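Local coordinates for protein ATP-dependent 6-phosphofructokinase isozyme 2 (Escherichia coli, PDB 3UMO) that phosphorylates fructose 6-phosphate with ATP to give fructose 1,6-bisphosphate, the first committing step of glycolysis, working as a homodimer of the PfkB (ribokinase) family, at residues V2-L7 against K265-A270; A49-S54 against V259-L264; S192-R197 against Q210-S215. All coordinates share one frame; numbering follows the deposited sequence.

Interaction 1 of 3, residues V2-L7 against K265-A270; sequences VRIYTL and KLAENA
V2 and I4 make a small, buried apolar contact with A267, where the N-terminal residues lead into strand 4-7 of the central parallel sheet of the ribokinase fold, against the last turn of helix 254-267. The helix offers a single methyl. V2 reaches it with CG2, 4.0 Å from A267 CB, while I4 CD1 meets the same CB at 4.1 Å. That reach depends on the isoleucine torsions: CG1 is anti to the carbonyl carbon (chi1 -57°) and CD1 continues nearly straight beyond it (chi2 167°), carrying the tip out from the strand to the helix. No hydrogen bond spans the two segments, and V2 N, buried here, has no partner in the model. Just beyond A267 the helix closes with a Schellman motif, in which N269 N bonds L266 O at 2.9 Å and A270 N bonds K265 O at 3.0 Å, N269 taking positive phi. A267 thus receives one methyl from just ahead of the strand and one from its first residue. Strand 4-7 runs between strands 55-61 and 133-137; I133 of the latter touches both V2 and A267, and I48 of helix 40-50 packs against I4.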
ATOM      1  N   VAL A   2       4.922 -35.674  31.864  1.00 55.26           N
ATOM      2  CA  VAL A   2       5.729 -36.398  30.889  1.00 44.52           C
ATOM      3  C   VAL A   2       6.589 -35.423  30.100  1.00 37.06           C
ATOM      4  O   VAL A   2       6.363 -34.219  30.138  1.00 41.32           O
ATOM      5  CB  VAL A   2       4.855 -37.210  29.916  1.00 41.20           C
ATOM      6  CG1 VAL A   2       4.146 -38.339  30.656  1.00 46.37           C
ATOM      7  CG2 VAL A   2       3.852 -36.305  29.220  1.00 32.95           C
ATOM      8  N   ARG A   3       7.578 -35.946  29.387  1.00 32.68           N
ATOM      9  CA  ARG A   3       8.454 -35.092  28.595  1.00 36.55           C
ATOM     10  C   ARG A   3       7.774 -34.619  27.312  1.00 30.53           C
ATOM     11  O   ARG A   3       6.885 -35.286  26.782  1.00 30.87           O
ATOM     12  CB  ARG A   3       9.761 -35.819  28.279  1.00 29.70           C
ATOM     13  CG  ARG A   3      10.535 -36.242  29.527  1.00 42.74           C
ATOM     14  CD  ARG A   3      11.973 -36.549  29.175  1.00 55.36           C
ATOM     15  NE  ARG A   3      12.489 -35.556  28.237  1.00 66.34           N
ATOM     16  CZ  ARG A   3      13.716 -35.565  27.728  1.00 70.57           C
ATOM     17  NH1 ARG A   3      14.572 -36.524  28.061  1.00 71.40           N
ATOM     18  NH2 ARG A   3      14.086 -34.617  26.878  1.00 70.74           N
ATOM     19  N   ILE A   4       8.202 -33.460  26.823  1.00 23.51           N
ATOM     20  CA  ILE A   4       7.628 -32.870  25.619  1.00 22.12           C
ATOM     21  C   ILE A   4       8.690 -32.640  24.551  1.00 27.10           C
ATOM     22  O   ILE A   4       9.772 -32.114  24.834  1.00 27.19           O
ATOM     23  CB  ILE A   4       6.939 -31.533  25.938  1.00 26.52           C
ATOM     24  CG1 ILE A   4       5.868 -31.739  27.011  1.00 27.50           C
ATOM     25  CG2 ILE A   4       6.322 -30.926  24.683  1.00 25.53           C
ATOM     26  CD1 ILE A   4       5.357 -30.439  27.626  1.00 29.43           C
ATOM     27  N   TYR A   5       8.374 -33.040  23.324  1.00 22.97           N
ATOM     28  CA  TYR A   5       9.246 -32.822  22.183  1.00 24.31           C
ATOM     29  C   TYR A   5       8.472 -32.111  21.090  1.00 23.08           C
ATOM     30  O   TYR A   5       7.246 -32.240  21.004  1.00 20.93           O
ATOM     31  CB  TYR A   5       9.762 -34.160  21.645  1.00 22.62           C
ATOM     32  CG  TYR A   5      10.616 -34.931  22.626  1.00 22.05           C
ATOM     33  CD1 TYR A   5      10.036 -35.740  23.593  1.00 24.80           C
ATOM     34  CD2 TYR A   5      12.003 -34.855  22.577  1.00 29.22           C
ATOM     35  CE1 TYR A   5      10.816 -36.444  24.497  1.00 27.53           C
ATOM     36  CE2 TYR A   5      12.790 -35.559  23.473  1.00 30.90           C
ATOM     37  CZ  TYR A   5      12.190 -36.349  24.428  1.00 31.01           C
ATOM     38  OH  TYR A   5      12.970 -37.056  25.314  1.00 35.48           O
ATOM     39  N   THR A   6       9.173 -31.361  20.247  1.00 19.27           N
ATOM     40  CA  THR A   6       8.526 -30.801  19.064  1.00 20.51           C
ATOM     41  C   THR A   6       9.296 -31.173  17.807  1.00 22.00           C
ATOM     42  O   THR A   6      10.499 -31.472  17.858  1.00 23.48           O
ATOM     43  CB  THR A   6       8.358 -29.263  19.125  1.00 21.53           C
ATOM     44  OG1 THR A   6       9.621 -28.629  18.893  1.00 24.16           O
ATOM     45  CG2 THR A   6       7.769 -28.818  20.464  1.00 22.71           C
ATOM     46  N   LEU A   7       8.593 -31.166  16.683  1.00 21.32           N
ATOM     47  CA  LEU A   7       9.200 -31.515  15.409  1.00 22.83           C
ATOM     48  C   LEU A   7       8.900 -30.440  14.379  1.00 21.61           C
ATOM     49  O   LEU A   7       7.732 -30.118  14.130  1.00 22.66           O
ATOM     50  CB  LEU A   7       8.687 -32.873  14.919  1.00 22.47           C
ATOM     51  CG  LEU A   7       9.217 -33.289  13.548  1.00 23.04           C
ATOM     52  CD1 LEU A   7      10.728 -33.457  13.595  1.00 23.66           C
ATOM     53  CD2 LEU A   7       8.542 -34.575  13.078  1.00 22.49           C
ATOM     54  N   LYS A 265      -0.716 -28.251  29.234  1.00 21.75           N
ATOM     55  CA  LYS A 265      -1.924 -28.715  29.917  1.00 24.42           C
ATOM     56  C   LYS A 265      -2.187 -30.180  29.616  1.00 26.42           C
ATOM     57  O   LYS A 265      -2.630 -30.935  30.489  1.00 29.50           O
ATOM     58  CB  LYS A 265      -3.143 -27.871  29.530  1.00 25.10           C
ATOM     59  CG  LYS A 265      -3.211 -26.513  30.224  1.00 29.24           C
ATOM     60  CD  LYS A 265      -3.126 -26.664  31.742  1.00 31.97           C
ATOM     61  CE  LYS A 265      -3.355 -25.338  32.455  1.00 34.03           C
ATOM     62  NZ  LYS A 265      -3.181 -25.472  33.932  1.00 40.93           N
ATOM     63  N   LEU A 266      -1.915 -30.585  28.380  1.00 25.79           N
ATOM     64  CA  LEU A 266      -2.124 -31.974  27.977  1.00 28.30           C
ATOM     65  C   LEU A 266      -1.185 -32.886  28.767  1.00 34.07           C
ATOM     66  O   LEU A 266      -1.576 -33.972  29.213  1.00 32.40           O
ATOM     67  CB  LEU A 266      -1.905 -32.127  26.470  1.00 33.38           C
ATOM     68  CG  LEU A 266      -2.652 -33.247  25.736  1.00 48.60           C
ATOM     69  CD1 LEU A 266      -1.811 -34.503  25.658  1.00 51.51           C
ATOM     70  CD2 LEU A 266      -3.987 -33.547  26.405  1.00 53.57           C
ATOM     71  N   ALA A 267       0.050 -32.427  28.965  1.00 30.85           N
ATOM     72  CA  ALA A 267       1.039 -33.187  29.726  1.00 29.65           C
ATOM     73  C   ALA A 267       0.647 -33.321  31.194  1.00 37.08           C
ATOM     74  O   ALA A 267       1.065 -34.261  31.873  1.00 38.11           O
ATOM     75  CB  ALA A 267       2.410 -32.552  29.602  1.00 26.20           C
ATOM     76  N   GLU A 268      -0.155 -32.380  31.680  1.00 33.01           N
ATOM     77  CA  GLU A 268      -0.616 -32.400  33.066  1.00 37.82           C
ATOM     78  C   GLU A 268      -1.935 -33.151  33.167  1.00 31.59           C
ATOM     79  O   GLU A 268      -2.550 -33.207  34.234  1.00 37.81           O
ATOM     80  CB  GLU A 268      -0.786 -30.972  33.596  1.00 40.89           C
ATOM     81  CG  GLU A 268       0.514 -30.187  33.715  1.00 45.75           C
ATOM     82  CD  GLU A 268       0.289 -28.689  33.846  1.00 54.25           C
ATOM     83  OE1 GLU A 268       1.266 -27.924  33.683  1.00 51.01           O
ATOM     84  OE2 GLU A 268      -0.862 -28.277  34.109  1.00 56.41           O
ATOM     85  N   ASN A 269      -2.355 -33.726  32.042  1.00 31.00           N
ATOM     86  CA  ASN A 269      -3.640 -34.413  31.923  1.00 34.34           C
ATOM     87  C   ASN A 269      -4.831 -33.558  32.366  1.00 33.04           C
ATOM     88  O   ASN A 269      -5.741 -34.039  33.039  1.00 36.54           O
ATOM     89  CB  ASN A 269      -3.620 -35.748  32.671  1.00 46.15           C
ATOM     90  CG  ASN A 269      -4.587 -36.755  32.083  1.00 62.02           C
ATOM     91  OD1 ASN A 269      -5.713 -36.906  32.560  1.00 67.89           O
ATOM     92  ND2 ASN A 269      -4.157 -37.441  31.027  1.00 69.28           N
ATOM     93  N   ALA A 270      -4.819 -32.290  31.969  1.00 26.77           N
ATOM     94  CA  ALA A 270      -5.869 -31.351  32.350  1.00 31.49           C
ATOM     95  C   ALA A 270      -7.176 -31.600  31.601  1.00 31.01           C
ATOM     96  O   ALA A 270      -7.209 -32.322  30.600  1.00 32.59           O
ATOM     97  CB  ALA A 270      -5.402 -29.914  32.144  1.00 33.29           C
TER

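Interaction 2 of 3, residues A49-S54 against V259-L264; sequences AHLGGS and VGAMTL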
ATOM      1  N   ALA A  49       8.994 -22.814  27.009  1.00 24.45           N
ATOM      2  CA  ALA A  49      10.021 -22.274  27.895  1.00 25.86           C
ATOM      3  C   ALA A  49       9.533 -21.011  28.613  1.00 24.79           C
ATOM      4  O   ALA A  49       9.723 -20.870  29.825  1.00 27.18           O
ATOM      5  CB  ALA A  49      11.301 -21.992  27.119  1.00 26.23           C
ATOM      6  N   HIS A  50       8.906 -20.099  27.873  1.00 23.59           N
ATOM      7  CA  HIS A  50       8.369 -18.873  28.470  1.00 26.97           C
ATOM      8  C   HIS A  50       7.355 -19.185  29.562  1.00 30.84           C
ATOM      9  O   HIS A  50       7.287 -18.488  30.578  1.00 26.83           O
ATOM     10  CB  HIS A  50       7.698 -17.983  27.422  1.00 24.41           C
ATOM     11  CG  HIS A  50       8.650 -17.371  26.446  1.00 27.43           C
ATOM     12  ND1 HIS A  50       9.982 -17.716  26.394  1.00 42.58           N
ATOM     13  CD2 HIS A  50       8.464 -16.430  25.491  1.00 35.39           C
ATOM     14  CE1 HIS A  50      10.577 -17.013  25.447  1.00 48.36           C
ATOM     15  NE2 HIS A  50       9.679 -16.228  24.882  1.00 45.07           N
ATOM     16  N   LEU A  51       6.565 -20.232  29.349  1.00 22.21           N
ATOM     17  CA  LEU A  51       5.515 -20.579  30.303  1.00 23.27           C
ATOM     18  C   LEU A  51       6.029 -21.427  31.465  1.00 28.76           C
ATOM     19  O   LEU A  51       5.259 -21.842  32.329  1.00 29.88           O
ATOM     20  CB  LEU A  51       4.339 -21.256  29.600  1.00 22.75           C
ATOM     21  CG  LEU A  51       3.660 -20.409  28.520  1.00 24.67           C
ATOM     22  CD1 LEU A  51       2.512 -21.185  27.887  1.00 23.14           C
ATOM     23  CD2 LEU A  51       3.174 -19.081  29.086  1.00 24.29           C
ATOM     24  N   GLY A  52       7.333 -21.680  31.482  1.00 28.10           N
ATOM     25  CA  GLY A  52       7.956 -22.339  32.615  1.00 35.75           C
ATOM     26  C   GLY A  52       8.208 -23.823  32.448  1.00 35.70           C
ATOM     27  O   GLY A  52       8.699 -24.478  33.366  1.00 33.76           O
ATOM     28  N   GLY A  53       7.876 -24.356  31.277  1.00 27.63           N
ATOM     29  CA  GLY A  53       8.084 -25.765  31.003  1.00 24.79           C
ATOM     30  C   GLY A  53       9.342 -25.987  30.186  1.00 26.33           C
ATOM     31  O   GLY A  53      10.145 -25.073  30.005  1.00 30.06           O
ATOM     32  N   SER A  54       9.516 -27.212  29.698  1.00 26.12           N
ATOM     33  CA  SER A  54      10.672 -27.542  28.874  1.00 27.24           C
ATOM     34  C   SER A  54      10.260 -28.471  27.734  1.00 26.57           C
ATOM     35  O   SER A  54       9.525 -29.435  27.943  1.00 32.06           O
ATOM     36  CB  SER A  54      11.762 -28.207  29.720  1.00 37.29           C
ATOM     37  OG  SER A  54      12.964 -28.348  28.983  1.00 44.59           O
ATOM     38  N   VAL A 259      -0.549 -23.329  21.115  1.00 17.67           N
ATOM     39  CA  VAL A 259      -0.192 -24.748  21.070  1.00 15.75           C
ATOM     40  C   VAL A 259       0.739 -25.149  22.214  1.00 20.79           C
ATOM     41  O   VAL A 259       0.542 -26.200  22.841  1.00 19.35           O
ATOM     42  CB  VAL A 259       0.393 -25.156  19.703  1.00 16.13           C
ATOM     43  CG1 VAL A 259       0.938 -26.575  19.753  1.00 18.78           C
ATOM     44  CG2 VAL A 259      -0.680 -25.033  18.632  1.00 17.98           C
ATOM     45  N   GLY A 260       1.731 -24.306  22.498  1.00 20.07           N
ATOM     46  CA  GLY A 260       2.640 -24.543  23.611  1.00 21.57           C
ATOM     47  C   GLY A 260       1.895 -24.682  24.927  1.00 19.28           C
ATOM     48  O   GLY A 260       2.145 -25.613  25.704  1.00 21.36           O
ATOM     49  N   ALA A 261       0.954 -23.773  25.161  1.00 17.09           N
ATOM     50  CA  ALA A 261       0.160 -23.790  26.388  1.00 19.56           C
ATOM     51  C   ALA A 261      -0.721 -25.025  26.490  1.00 20.53           C
ATOM     52  O   ALA A 261      -0.833 -25.639  27.559  1.00 20.51           O
ATOM     53  CB  ALA A 261      -0.692 -22.534  26.483  1.00 19.67           C
ATOM     54  N   MET A 262      -1.386 -25.375  25.393  1.00 20.27           N
ATOM     55  CA  MET A 262      -2.266 -26.534  25.431  1.00 16.63           C
ATOM     56  C   MET A 262      -1.478 -27.826  25.603  1.00 22.36           C
ATOM     57  O   MET A 262      -1.937 -28.757  26.261  1.00 24.39           O
ATOM     58  CB  MET A 262      -3.179 -26.582  24.200  1.00 16.32           C
ATOM     59  CG  MET A 262      -4.166 -25.413  24.186  1.00 16.62           C
ATOM     60  SD  MET A 262      -5.499 -25.587  22.994  1.00 20.93           S
ATOM     61  CE  MET A 262      -4.596 -25.791  21.453  1.00 21.81           C
ATOM     62  N   THR A 263      -0.276 -27.864  25.034  1.00 23.28           N
ATOM     63  CA  THR A 263       0.610 -29.014  25.168  1.00 19.95           C
ATOM     64  C   THR A 263       0.987 -29.240  26.628  1.00 24.59           C
ATOM     65  O   THR A 263       0.968 -30.369  27.120  1.00 27.00           O
ATOM     66  CB  THR A 263       1.892 -28.819  24.337  1.00 21.20           C
ATOM     67  OG1 THR A 263       1.556 -28.758  22.945  1.00 21.87           O
ATOM     68  CG2 THR A 263       2.862 -29.965  24.566  1.00 19.73           C
ATOM     69  N   LEU A 264       1.342 -28.162  27.317  1.00 21.54           N
ATOM     70  CA  LEU A 264       1.662 -28.248  28.740  1.00 21.65           C
ATOM     71  C   LEU A 264       0.476 -28.750  29.550  1.00 23.80           C
ATOM     72  O   LEU A 264       0.635 -29.578  30.447  1.00 29.72           O
ATOM     73  CB  LEU A 264       2.119 -26.890  29.271  1.00 21.72           C
ATOM     74  CG  LEU A 264       3.567 -26.534  28.947  1.00 28.70           C
ATOM     75  CD1 LEU A 264       3.829 -25.061  29.250  1.00 26.39           C
ATOM     76  CD2 LEU A 264       4.515 -27.427  29.740  1.00 29.61           C
TER
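No ring or charged plane is used where L51 and G53 meet A261 and L264; the flat group that matters is the V259 carbonyl inside helix 254-267, which T263 N and T263 OG1 reach from opposite faces of its plane. The hydroxyl stands 40° out of that plane and bonds V259 O at 2.8 Å, so one oxygen takes both the helical bond and a side-chain bond, which helps hold the rotation of the T263 side chain. In this ribokinase fold D256, probably the active-site residue by similarity, lies in the first turn of helix 254-267, and helix 40-50 packs beside that helix. The contact joins the end of the shorter helix to the middle of the longer one through carbon atoms alone. L51 points toward the helix: its CG is anti to the carbonyl carbon (chi1 -60°) and CD1 runs straight on (chi2 180°), so that this methyl arrives against A261, 3.7 Å from A261 CB. Nearer its own backbone, L51 CB packs against L264 CD1 at 3.9 Å. F278 of helix 272-286 touches both L51 and A261, while I48 adds to the packing around L264. The chain then leaves helix 40-50 through a Schellman motif, with G52 at positive phi and G52 N bonded to A49 O at 3.0 Å. This turn brings G53 over the other branch of L264. G53 turns toward L264 the side of CA where other residues carry CB, and the leucine methyl packs directly against backbone, with L264 CD2 4.1 Å from G53 CA.

Interaction 3 of 3, residues S192-R197 against Q210-S215; sequences SALVNR and QEIVNS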
ATOM      1  N   SER A 192     -11.482 -25.427   7.370  1.00 21.50           N
ATOM      2  CA  SER A 192     -12.231 -25.423   6.117  1.00 21.67           C
ATOM      3  C   SER A 192     -11.543 -26.272   5.054  1.00 29.95           C
ATOM      4  O   SER A 192     -12.195 -27.044   4.348  1.00 24.03           O
ATOM      5  CB  SER A 192     -12.410 -23.997   5.601  1.00 25.60           C
ATOM      6  OG  SER A 192     -13.040 -24.008   4.332  1.00 34.66           O
ATOM      7  N   ALA A 193     -10.225 -26.141   4.940  1.00 25.88           N
ATOM      8  CA  ALA A 193      -9.496 -26.897   3.919  1.00 29.17           C
ATOM      9  C   ALA A 193      -9.487 -28.383   4.253  1.00 32.77           C
ATOM     10  O   ALA A 193      -9.599 -29.235   3.365  1.00 34.14           O
ATOM     11  CB  ALA A 193      -8.079 -26.374   3.770  1.00 30.42           C
ATOM     12  N   LEU A 194      -9.366 -28.682   5.541  1.00 26.49           N
ATOM     13  CA  LEU A 194      -9.345 -30.056   6.026  1.00 27.55           C
ATOM     14  C   LEU A 194     -10.636 -30.819   5.718  1.00 30.93           C
ATOM     15  O   LEU A 194     -10.588 -31.928   5.177  1.00 29.79           O
ATOM     16  CB  LEU A 194      -9.056 -30.078   7.526  1.00 23.17           C
ATOM     17  CG  LEU A 194      -9.029 -31.459   8.177  1.00 33.19           C
ATOM     18  CD1 LEU A 194      -8.026 -32.366   7.474  1.00 37.98           C
ATOM     19  CD2 LEU A 194      -8.689 -31.328   9.647  1.00 37.87           C
ATOM     20  N   VAL A 195     -11.785 -30.238   6.057  1.00 30.36           N
ATOM     21  CA  VAL A 195     -13.070 -30.893   5.758  1.00 33.43           C
ATOM     22  C   VAL A 195     -13.551 -30.636   4.331  1.00 36.41           C
ATOM     23  O   VAL A 195     -14.581 -31.168   3.904  1.00 33.45           O
ATOM     24  CB  VAL A 195     -14.191 -30.485   6.742  1.00 31.65           C
ATOM     25  CG1 VAL A 195     -13.848 -30.923   8.158  1.00 35.22           C
ATOM     26  CG2 VAL A 195     -14.443 -28.984   6.674  1.00 30.12           C
ATOM     27  N   ASN A 196     -12.796 -29.821   3.601  1.00 29.65           N
ATOM     28  CA  ASN A 196     -13.091 -29.489   2.209  1.00 36.18           C
ATOM     29  C   ASN A 196     -14.479 -28.893   1.960  1.00 39.80           C
ATOM     30  O   ASN A 196     -15.211 -29.337   1.068  1.00 41.24           O
ATOM     31  CB  ASN A 196     -12.855 -30.695   1.288  1.00 39.91           C
ATOM     32  CG  ASN A 196     -12.761 -30.298  -0.174  1.00 47.87           C
ATOM     33  OD1 ASN A 196     -12.493 -29.141  -0.498  1.00 47.15           O
ATOM     34  ND2 ASN A 196     -12.990 -31.256  -1.065  1.00 45.89           N
ATOM     35  N   ARG A 197     -14.839 -27.887   2.751  1.00 34.72           N
ATOM     36  CA  ARG A 197     -16.044 -27.113   2.478  1.00 40.48           C
ATOM     37  C   ARG A 197     -15.962 -25.726   3.098  1.00 37.10           C
ATOM     38  O   ARG A 197     -15.245 -25.512   4.086  1.00 32.77           O
ATOM     39  CB  ARG A 197     -17.315 -27.854   2.934  1.00 45.18           C
ATOM     40  CG  ARG A 197     -17.382 -28.164   4.420  1.00 40.03           C
ATOM     41  CD  ARG A 197     -18.728 -28.768   4.804  1.00 39.91           C
ATOM     42  NE  ARG A 197     -18.783 -29.122   6.221  1.00 39.36           N
ATOM     43  CZ  ARG A 197     -18.391 -30.293   6.711  1.00 37.53           C
ATOM     44  NH1 ARG A 197     -17.919 -31.227   5.895  1.00 50.69           N
ATOM     45  NH2 ARG A 197     -18.476 -30.536   8.013  1.00 42.89           N
ATOM     46  N   GLN A 210     -16.596 -31.566  15.402  1.00 27.81           N
ATOM     47  CA  GLN A 210     -17.179 -32.783  15.951  0.53 31.37           C
ATOM     48  C   GLN A 210     -17.038 -33.947  14.974  1.00 32.11           C
ATOM     49  O   GLN A 210     -16.853 -35.086  15.397  1.00 33.55           O
ATOM     50  CB  GLN A 210     -18.645 -32.577  16.332  0.53 34.65           C
ATOM     51  CG  GLN A 210     -19.185 -33.645  17.278  0.53 34.42           C
ATOM     52  CD  GLN A 210     -18.531 -33.597  18.649  0.53 37.00           C
ATOM     53  OE1 GLN A 210     -18.616 -32.590  19.354  0.53 41.41           O
ATOM     54  NE2 GLN A 210     -17.868 -34.684  19.032  0.53 28.43           N
ATOM     55  N   GLU A 211     -17.102 -33.649  13.679  1.00 29.20           N
ATOM     56  CA  GLU A 211     -16.975 -34.653  12.623  1.00 31.52           C
ATOM     57  C   GLU A 211     -15.614 -35.345  12.703  1.00 32.41           C
ATOM     58  O   GLU A 211     -15.507 -36.568  12.549  1.00 37.37           O
ATOM     59  CB  GLU A 211     -17.143 -33.965  11.266  1.00 38.76           C
ATOM     60  CG  GLU A 211     -17.331 -34.877  10.071  1.00 59.07           C
ATOM     61  CD  GLU A 211     -17.338 -34.106   8.757  1.00 70.07           C
ATOM     62  OE1 GLU A 211     -17.936 -33.007   8.705  1.00 65.57           O
ATOM     63  OE2 GLU A 211     -16.732 -34.596   7.780  1.00 76.71           O
ATOM     64  N   ILE A 212     -14.575 -34.553  12.952  1.00 31.61           N
ATOM     65  CA  ILE A 212     -13.214 -35.075  13.070  1.00 32.01           C
ATOM     66  C   ILE A 212     -13.052 -35.955  14.313  1.00 28.52           C
ATOM     67  O   ILE A 212     -12.386 -36.991  14.270  1.00 33.22           O
ATOM     68  CB  ILE A 212     -12.192 -33.925  13.102  1.00 27.96           C
ATOM     69  CG1 ILE A 212     -12.239 -33.151  11.783  1.00 27.18           C
ATOM     70  CG2 ILE A 212     -10.785 -34.451  13.361  1.00 28.13           C
ATOM     71  CD1 ILE A 212     -11.468 -31.847  11.823  1.00 34.12           C
ATOM     72  N   VAL A 213     -13.655 -35.536  15.420  1.00 27.67           N
ATOM     73  CA  VAL A 213     -13.601 -36.324  16.644  1.00 27.54           C
ATOM     74  C   VAL A 213     -14.385 -37.620  16.457  1.00 33.81           C
ATOM     75  O   VAL A 213     -13.868 -38.705  16.721  1.00 34.87           O
ATOM     76  CB  VAL A 213     -14.144 -35.543  17.853  1.00 29.50           C
ATOM     77  CG1 VAL A 213     -14.192 -36.430  19.091  1.00 32.05           C
ATOM     78  CG2 VAL A 213     -13.283 -34.312  18.107  1.00 27.90           C
ATOM     79  N   ASN A 214     -15.619 -37.498  15.976  1.00 35.54           N
ATOM     80  CA  ASN A 214     -16.471 -38.660  15.729  1.00 42.61           C
ATOM     81  C   ASN A 214     -15.859 -39.689  14.776  1.00 45.27           C
ATOM     82  O   ASN A 214     -16.053 -40.896  14.949  1.00 41.51           O
ATOM     83  CB  ASN A 214     -17.851 -38.225  15.220  1.00 41.67           C
ATOM     84  CG  ASN A 214     -18.679 -37.531  16.288  1.00 47.15           C
ATOM     85  OD1 ASN A 214     -18.363 -37.596  17.479  1.00 44.84           O
ATOM     86  ND2 ASN A 214     -19.755 -36.871  15.867  1.00 45.46           N
ATOM     87  N   SER A 215     -15.114 -39.216  13.781  1.00 38.68           N
ATOM     88  CA  SER A 215     -14.513 -40.111  12.795  1.00 44.84           C
ATOM     89  C   SER A 215     -13.311 -40.871  13.361  1.00 46.59           C
ATOM     90  O   SER A 215     -12.829 -41.829  12.750  1.00 43.12           O
ATOM     91  CB  SER A 215     -14.096 -39.340  11.543  1.00 44.83           C
ATOM     92  OG  SER A 215     -13.007 -38.475  11.818  1.00 43.23           O
TER
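R197 and E211 form a salt bridge across two neighbouring helix ends, beside a tip-to-tip meeting of L194 and I212. R197 NH2 gives E211 OE1 a short, nearly straight bond of 2.6 Å (166° at the hydrogen), meeting the oxygen almost along its C-O axis, and R197 NH1 adds a weak one of 3.3 Å to the same E211 OE1. The acid meets the edge of the guanidinium, OE1 lying close to its plane, and the two planes are 12° apart. One face of that guanidinium is covered by V195 CG2, 4.1 Å above its centre. On the apolar side L194 CD2 touches I212 CD1 at 3.6 Å.

The next shell helps set the arginine in place. N196, with positive phi, ends helix 188-195 in a Schellman motif: R197 N bonds S192 O at 3.2 Å, and N196 N weakly bonds A193 O. Separately, S192 OG bonds R197 O at 2.7 Å, from above the carbonyl plane. From this backbone the arginine chain runs extended to NE. L172 backs L194, and V221 lies against I212. The contact packs helix 188-195, which begins just before E190, inferred to bind the catalytic magnesium, against helix 204-214, away from the bound ATP. Here the apolar contact centred on buried I212 is flanked at the surface by an exposed ion pair; with NH2 aimed straight at OE1 and NH1 only weakly adding to it, negative charge would probably be drawn toward that oxygen.

How the interactions relate
Interactions 1 and 2 use successive parts of helix 254-267 and merge into one apolar layer: I4 CG2 lies 3.6 Å from T263 CG2, and I4 CD1 lies 3.8 Å from L264 CD2. Interaction 1 is buried against the sheet and interaction 2 partly buried between helices; neither has a polar bond across it. Interaction 3, with its centre about 24 Å and 27 Å from theirs, belongs to the surface, joins helices 188-195 and 204-214, neither used by the other two, and alone adds a salt bridge to its methyl contacts. A shared theme is the Schellman ending, with glycine at positive phi in interaction 2 and asparagine in the other two.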